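Local coordinates for Hia (Adhesin) (Haemophilus influenzae, PDB 3EMF), which serves as a trimeric autotransporter adhesin of the bacterial outer membrane, this fragment being its second binding domain, HiaBD2, at residues 40-43 / 49-52. Numbering follows the deposited sequence.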
loop_
_atom_site.group_PDB
_atom_site.type_symbol
_atom_site.label_atom_id
_atom_site.label_comp_id
_atom_site.label_asym_id
_atom_site.label_seq_id
_atom_site.Cartn_x
_atom_site.Cartn_y
_atom_site.Cartn_z
ATOM N N ASN A 40 -13.848 3.059 0.609
ATOM C CA ASN A 40 -14.108 4.411 0.174
ATOM C C ASN A 40 -13.911 5.370 1.353
ATOM O O ASN A 40 -14.807 5.578 2.151
ATOM C CB ASN A 40 -15.514 4.558 -0.404
ATOM C CG ASN A 40 -15.758 5.957 -0.929
ATOM O OD1 ASN A 40 -14.908 6.836 -0.760
ATOM N ND2 ASN A 40 -16.902 6.175 -1.574
ATOM N N LEU A 41 -12.720 5.934 1.465
ATOM C CA LEU A 41 -12.410 6.767 2.615
ATOM C C LEU A 41 -12.930 8.191 2.459
ATOM O O LEU A 41 -13.100 8.907 3.444
ATOM C CB LEU A 41 -10.898 6.762 2.885
ATOM C CG LEU A 41 -10.369 5.506 3.576
ATOM C CD1 LEU A 41 -8.851 5.570 3.707
ATOM C CD2 LEU A 41 -11.012 5.327 4.946
ATOM N N ASN A 42 -13.210 8.595 1.227
ATOM C CA ASN A 42 -13.486 10.002 0.954
ATOM C C ASN A 42 -14.941 10.325 0.620
ATOM O O ASN A 42 -15.217 11.312 -0.068
ATOM C CB ASN A 42 -12.576 10.487 -0.169
ATOM C CG ASN A 42 -12.352 11.982 -0.125
ATOM O OD1 ASN A 42 -12.274 12.641 -1.163
ATOM N ND2 ASN A 42 -12.264 12.531 1.081
ATOM N N GLU A 43 -15.870 9.513 1.119
ATOM C CA GLU A 43 -17.294 9.714 0.825
ATOM C C GLU A 43 -17.908 10.886 1.606
ATOM O O GLU A 43 -17.753 11.001 2.825
ATOM C CB GLU A 43 -18.094 8.428 1.060
ATOM C CG GLU A 43 -19.441 8.386 0.318
ATOM C CD GLU A 43 -20.153 7.032 0.433
ATOM O OE1 GLU A 43 -19.666 6.160 1.186
ATOM O OE2 GLU A 43 -21.200 6.840 -0.227
ATOM N N LYS A 49 -19.203 17.480 3.567
ATOM C CA LYS A 49 -18.373 16.957 4.655
ATOM C C LYS A 49 -18.345 15.428 4.609
ATOM O O LYS A 49 -19.221 14.808 4.025
ATOM C CB LYS A 49 -18.857 17.447 6.017
ATOM C CG LYS A 49 -20.263 17.016 6.375
ATOM C CD LYS A 49 -20.828 17.907 7.476
ATOM C CE LYS A 49 -19.810 18.104 8.598
ATOM N NZ LYS A 49 -20.290 19.016 9.680
ATOM N N LEU A 50 -17.331 14.838 5.226
ATOM C CA LEU A 50 -17.151 13.390 5.242
ATOM C C LEU A 50 -18.240 12.679 6.053
ATOM O O LEU A 50 -18.522 13.051 7.191
ATOM C CB LEU A 50 -15.762 13.061 5.795
ATOM C CG LEU A 50 -14.569 13.516 4.945
ATOM C CD1 LEU A 50 -13.258 13.523 5.740
ATOM C CD2 LEU A 50 -14.436 12.623 3.727
ATOM N N LEU A 51 -18.859 11.657 5.466
ATOM C CA LEU A 51 -19.855 10.861 6.186
ATOM C C LEU A 51 -19.267 10.269 7.461
ATOM O O LEU A 51 -19.915 10.239 8.509
ATOM C CB LEU A 51 -20.390 9.713 5.316
ATOM C CG LEU A 51 -21.672 9.886 4.494
ATOM C CD1 LEU A 51 -22.636 10.875 5.152
ATOM C CD2 LEU A 51 -21.333 10.325 3.095
ATOM N N VAL A 52 -18.043 9.762 7.358
ATOM C CA VAL A 52 -17.368 9.176 8.507
ATOM C C VAL A 52 -16.203 10.066 8.895
ATOM O O VAL A 52 -15.251 10.223 8.131
ATOM C CB VAL A 52 -16.882 7.726 8.216
ATOM C CG1 VAL A 52 -16.197 7.138 9.442
ATOM C CG2 VAL A 52 -18.069 6.837 7.783
HETATM O O HOH W 1 -16.787 9.282 4.755
#
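With CG of Glu43 swung beside its own carbonyl carbon (chi1 -159°), that atom meets a methyl of Leu51 where the two side chains cross at a slant, while CG of Leu50, turned next to its backbone N (chi1 -66°), brings CD2 of Leu50 up to the amide of Asn42. The two segments face each other within the long loop between helices 24-30 and 60-63, and residues 44-48 link them as a surface loop of the adhesin's HiaBD2 N-terminal region. One direct backbone hydrogen bond closes this loop, from Leu51 N to Glu43 O (2.9 Å, 166° at the hydrogen). The same oxygen accepts a hydrogen bond from a water at 2.8 Å, and that water in turn accepts from Val52 N at 2.9 Å, so Glu43 O holds Leu51 N directly and Val52 N through the water. A CA-H...O contact from Leu50 CA to Glu43 O, at 3.5 Å, adds a third approach. Apolar contact flanks the bond: CG of Glu43 lies 3.9 Å from CD2 of Leu51. Arg64 of a second subunit donates hydrogen bonds to Leu41 O and Val52 O and packs on Leu50, joining both segments to the trimer. An Asx turn shapes residues 40-42, Asn40 OD1 accepting from Asn42 N at 3.2 Å. The same Asn42 brings ND2 to 3.4 Å from the methyl CD2 of Leu50.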